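Local atomic coordinates of terminase, small subunit (Thermus phage G20c, PDB entry 6EJQ), a protein that probably recognises the packaging initiation site on viral DNA and regulates the ATPase of the large terminase subunit, working as a ring of nine copies. Residues L59-L70 / R129-L140. Sequence-based numbering, arbitrary orientation. Where two conformers were deposited one is given.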
loop_
_atom_site.group_PDB
_atom_site.type_symbol
_atom_site.label_atom_id
_atom_site.label_comp_id
_atom_site.label_asym_id
_atom_site.label_seq_id
_atom_site.Cartn_x
_atom_site.Cartn_y
_atom_site.Cartn_z
ATOM N N LEU B 59 30.184 -21.296 -3.839
ATOM C CA LEU B 59 29.849 -20.723 -2.549
ATOM C C LEU B 59 30.780 -19.559 -2.190
ATOM O O LEU B 59 30.318 -18.574 -1.613
ATOM C CB LEU B 59 29.843 -21.795 -1.462
ATOM C CG LEU B 59 28.704 -22.820 -1.592
ATOM C CD1 LEU B 59 28.966 -24.053 -0.728
ATOM C CD2 LEU B 59 27.351 -22.188 -1.267
ATOM N N GLU B 60 32.062 -19.671 -2.541
ATOM C CA GLU B 60 33.035 -18.595 -2.316
ATOM C C GLU B 60 32.657 -17.302 -3.048
ATOM O O GLU B 60 32.844 -16.210 -2.512
ATOM C CB GLU B 60 34.444 -19.042 -2.731
ATOM C CG GLU B 60 35.506 -17.974 -2.510
ATOM C CD GLU B 60 36.922 -18.484 -2.705
ATOM O OE1 GLU B 60 37.097 -19.582 -3.272
ATOM O OE2 GLU B 60 37.866 -17.778 -2.289
ATOM N N ASP B 61 32.128 -17.433 -4.265
ATOM C CA ASP B 61 31.609 -16.283 -5.027
ATOM C C ASP B 61 30.456 -15.587 -4.277
ATOM O O ASP B 61 30.394 -14.360 -4.228
ATOM C CB ASP B 61 31.091 -16.703 -6.419
ATOM C CG ASP B 61 32.188 -17.166 -7.364
ATOM O OD1 ASP B 61 33.354 -16.742 -7.222
ATOM O OD2 ASP B 61 31.862 -17.962 -8.268
ATOM N N ILE B 62 29.562 -16.381 -3.689
ATOM C CA ILE B 62 28.396 -15.846 -3.005
ATOM C C ILE B 62 28.816 -15.129 -1.717
ATOM O O ILE B 62 28.332 -14.039 -1.449
ATOM C CB ILE B 62 27.322 -16.925 -2.767
ATOM C CG1 ILE B 62 26.817 -17.443 -4.122
ATOM C CG2 ILE B 62 26.154 -16.345 -1.970
ATOM C CD1 ILE B 62 25.808 -18.572 -4.031
ATOM N N ARG B 63 29.731 -15.734 -0.960
ATOM C CA ARG B 63 30.354 -15.100 0.204
ATOM C C ARG B 63 30.962 -13.749 -0.147
ATOM O O ARG B 63 30.833 -12.790 0.616
ATOM C CB ARG B 63 31.441 -16.001 0.826
ATOM C CG ARG B 63 30.896 -17.162 1.664
ATOM C CD ARG B 63 31.928 -17.746 2.633
ATOM N NE ARG B 63 32.987 -18.478 1.940
ATOM C CZ ARG B 63 32.897 -19.735 1.486
ATOM N NH1 ARG B 63 31.793 -20.470 1.645
ATOM N NH2 ARG B 63 33.940 -20.275 0.856
ATOM N N ALA B 64 31.630 -13.680 -1.291
ATOM C CA ALA B 64 32.232 -12.436 -1.757
ATOM C C ALA B 64 31.163 -11.406 -2.150
ATOM O O ALA B 64 31.303 -10.221 -1.853
ATOM C CB ALA B 64 33.171 -12.706 -2.927
ATOM N N GLU B 65 30.105 -11.860 -2.815
ATOM C CA GLU B 65 28.981 -10.987 -3.165
ATOM C C GLU B 65 28.327 -10.395 -1.925
ATOM O O GLU B 65 28.065 -9.197 -1.878
ATOM C CB GLU B 65 27.926 -11.731 -3.992
ATOM C CG GLU B 65 28.341 -12.037 -5.421
ATOM C CD GLU B 65 28.434 -10.813 -6.300
ATOM O OE1 GLU B 65 27.788 -9.784 -5.999
ATOM O OE2 GLU B 65 29.156 -10.887 -7.315
ATOM N N VAL B 66 28.075 -11.236 -0.928
ATOM C CA VAL B 66 27.452 -10.800 0.329
ATOM C C VAL B 66 28.317 -9.719 0.974
ATOM O O VAL B 66 27.812 -8.677 1.377
ATOM C CB VAL B 66 27.235 -11.987 1.302
ATOM C CG1 VAL B 66 26.850 -11.508 2.697
ATOM C CG2 VAL B 66 26.166 -12.938 0.767
ATOM N N GLY B 67 29.620 -9.964 1.029
ATOM C CA GLY B 67 30.558 -9.042 1.633
ATOM C C GLY B 67 30.638 -7.702 0.943
ATOM O O GLY B 67 30.702 -6.672 1.609
ATOM N N GLN B 68 30.647 -7.716 -0.385
ATOM C CA GLN B 68 30.617 -6.475 -1.162
ATOM C C GLN B 68 29.306 -5.713 -1.002
ATOM O O GLN B 68 29.318 -4.503 -0.892
ATOM C CB GLN B 68 30.897 -6.736 -2.640
ATOM C CG GLN B 68 32.347 -7.127 -2.900
ATOM C CD GLN B 68 32.667 -7.254 -4.377
ATOM O OE1 GLN B 68 32.741 -6.255 -5.095
ATOM N NE2 GLN B 68 32.849 -8.486 -4.841
ATOM N N ALA B 69 28.185 -6.423 -0.979
ATOM C CA ALA B 69 26.868 -5.793 -0.804
ATOM C C ALA B 69 26.772 -5.050 0.528
ATOM O O ALA B 69 26.259 -3.927 0.587
ATOM C CB ALA B 69 25.760 -6.828 -0.912
ATOM N N LEU B 70 27.280 -5.676 1.583
ATOM C CA LEU B 70 27.242 -5.082 2.914
ATOM C C LEU B 70 28.154 -3.871 3.029
ATOM O O LEU B 70 27.782 -2.890 3.663
ATOM C CB LEU B 70 27.556 -6.119 3.994
ATOM C CG LEU B 70 26.562 -7.290 4.070
ATOM C CD1 LEU B 70 26.874 -8.179 5.260
ATOM C CD2 LEU B 70 25.117 -6.819 4.102
ATOM N N ARG B 129 21.809 -5.781 7.294
ATOM C CA ARG B 129 23.174 -6.288 7.540
ATOM C C ARG B 129 23.155 -7.503 8.459
ATOM O O ARG B 129 23.737 -8.530 8.138
ATOM C CB ARG B 129 24.083 -5.208 8.136
ATOM C CG ARG B 129 25.525 -5.654 8.344
ATOM C CD ARG B 129 26.498 -4.491 8.275
ATOM N NE ARG B 129 26.223 -3.550 9.337
ATOM C CZ ARG B 129 25.832 -2.281 9.217
ATOM N NH1 ARG B 129 25.669 -1.674 8.042
ATOM N NH2 ARG B 129 25.614 -1.601 10.331
ATOM N N ILE B 130 22.461 -7.384 9.584
ATOM C CA ILE B 130 22.373 -8.462 10.562
ATOM C C ILE B 130 21.755 -9.714 9.931
ATOM O O ILE B 130 22.282 -10.816 10.089
ATOM C CB ILE B 130 21.614 -7.996 11.815
ATOM C CG1 ILE B 130 22.482 -6.992 12.575
ATOM C CG2 ILE B 130 21.262 -9.154 12.739
ATOM C CD1 ILE B 130 21.688 -6.048 13.444
ATOM N N THR B 131 20.672 -9.522 9.183
ATOM C CA THR B 131 19.988 -10.615 8.480
ATOM C C THR B 131 20.933 -11.339 7.503
ATOM O O THR B 131 21.058 -12.568 7.541
ATOM C CB THR B 131 18.750 -10.084 7.730
ATOM O OG1 THR B 131 17.826 -9.529 8.677
ATOM C CG2 THR B 131 18.060 -11.186 6.935
ATOM N N ALA B 132 21.612 -10.566 6.664
ATOM C CA ALA B 132 22.566 -11.120 5.694
ATOM C C ALA B 132 23.764 -11.809 6.357
ATOM O O ALA B 132 24.192 -12.876 5.910
ATOM C CB ALA B 132 23.037 -10.040 4.742
ATOM N N LEU B 133 24.293 -11.217 7.428
ATOM C CA LEU B 133 25.381 -11.848 8.179
ATOM C C LEU B 133 24.961 -13.183 8.767
ATOM O O LEU B 133 25.692 -14.161 8.643
ATOM C CB LEU B 133 25.918 -10.925 9.282
ATOM C CG LEU B 133 26.739 -9.728 8.792
ATOM C CD1 LEU B 133 26.988 -8.773 9.944
ATOM C CD2 LEU B 133 28.063 -10.135 8.157
ATOM N N LEU B 134 23.799 -13.213 9.416
ATOM C CA LEU B 134 23.226 -14.453 9.941
ATOM C C LEU B 134 23.054 -15.531 8.870
ATOM O O LEU B 134 23.398 -16.692 9.086
ATOM C CB LEU B 134 21.857 -14.197 10.571
ATOM C CG LEU B 134 21.833 -13.759 12.030
ATOM C CD1 LEU B 134 20.431 -13.290 12.413
ATOM C CD2 LEU B 134 22.303 -14.895 12.932
ATOM N N ASN B 135 22.479 -15.139 7.741
ATOM C CA ASN B 135 22.249 -16.048 6.631
ATOM C C ASN B 135 23.562 -16.617 6.079
ATOM O O ASN B 135 23.631 -17.791 5.750
ATOM C CB ASN B 135 21.465 -15.341 5.522
ATOM C CG ASN B 135 21.101 -16.270 4.392
ATOM O OD1 ASN B 135 20.275 -17.155 4.568
ATOM N ND2 ASN B 135 21.721 -16.080 3.225
ATOM N N SER B 136 24.598 -15.792 6.006
ATOM C CA SER B 136 25.889 -16.237 5.505
ATOM C C SER B 136 26.536 -17.234 6.477
ATOM O O SER B 136 27.157 -18.216 6.043
ATOM C CB SER B 136 26.804 -15.044 5.214
ATOM O OG SER B 136 27.408 -14.570 6.385
ATOM N N LEU B 137 26.374 -16.995 7.778
ATOM C CA LEU B 137 26.862 -17.928 8.807
ATOM C C LEU B 137 26.064 -19.242 8.820
ATOM O O LEU B 137 26.594 -20.291 9.196
ATOM C CB LEU B 137 26.809 -17.288 10.189
ATOM C CG LEU B 137 27.486 -18.034 11.330
ATOM C CD1 LEU B 137 28.944 -18.316 11.004
ATOM C CD2 LEU B 137 27.373 -17.227 12.617
ATOM N N LYS B 138 24.798 -19.170 8.416
ATOM C CA LYS B 138 23.955 -20.343 8.323
ATOM C C LYS B 138 24.294 -21.180 7.084
ATOM O O LYS B 138 24.607 -22.361 7.220
ATOM C CB LYS B 138 22.486 -19.941 8.297
ATOM C CG LYS B 138 21.541 -21.107 8.534
ATOM C CD LYS B 138 20.125 -20.812 8.051
ATOM C CE LYS B 138 19.281 -22.085 7.991
ATOM N NZ LYS B 138 18.033 -21.888 7.201
ATOM N N VAL B 139 24.243 -20.570 5.896
ATOM C CA VAL B 139 24.248 -21.320 4.631
ATOM C C VAL B 139 25.557 -21.341 3.843
ATOM O O VAL B 139 25.687 -22.148 2.935
ATOM C CB VAL B 139 23.106 -20.868 3.689
ATOM C CG1 VAL B 139 21.806 -20.734 4.462
ATOM C CG2 VAL B 139 23.433 -19.569 2.968
ATOM N N LEU B 140 26.502 -20.461 4.168
ATOM C CA LEU B 140 27.757 -20.336 3.408
ATOM C C LEU B 140 28.980 -20.744 4.202
ATOM O O LEU B 140 30.102 -20.587 3.724
ATOM C CB LEU B 140 27.942 -18.895 2.887
ATOM C CG LEU B 140 26.780 -18.320 2.074
ATOM C CD1 LEU B 140 27.025 -16.863 1.695
ATOM C CD2 LEU B 140 26.520 -19.172 0.841
HETATM O O HOH W 1 25.873 -2.951 5.561
#
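The guanidinium of R63 holds the chain just past helix 112-139, with NH1 donating to the backbone O of L140 at 2.7 Å. The acceptor is tilted out of the guanidinium plane and the bond is bent, 132° at the hydrogen. It lies at one end of an antiparallel helical hairpin in the C-terminal domain, where the axes of 59-70 and 129-139 approach to 10.7 Å and run nearly antiparallel, at 165°. A bend at chi3 (-70°) helps bring the R63 guanidinium to the carbonyl, with E60 CA under the rim of one face, and the aliphatic part of R63 packs against L140, CG to CB 3.6 Å.

L140, the first residue to leave the helical conformation, turns its side chain back between the helices. Its CD1 meets I62 CG2 at 3.8 Å, with V66 CG2 also near, while CD2 touches L59 CD2. Further along, V66 CG1 faces S136 CB; S136 OG donates to L133 O, which also accepts from L137 N, on the same face of its plane. At the far end of the contact, L70 takes a forked grip: CD1 lies on L133 CD2 at 3.7 Å, and CD2 rests on A132 CB at 3.9 Å.

Neighbouring subunits of the nine-membered ring flank this hairpin. R129 pairs with D126 of its own chain and, through NE, with E65 of a neighbouring subunit. Its NH1 also donates to a water, 2.8 Å away, that in turn gives a hydrogen to L70 O at 2.7 Å.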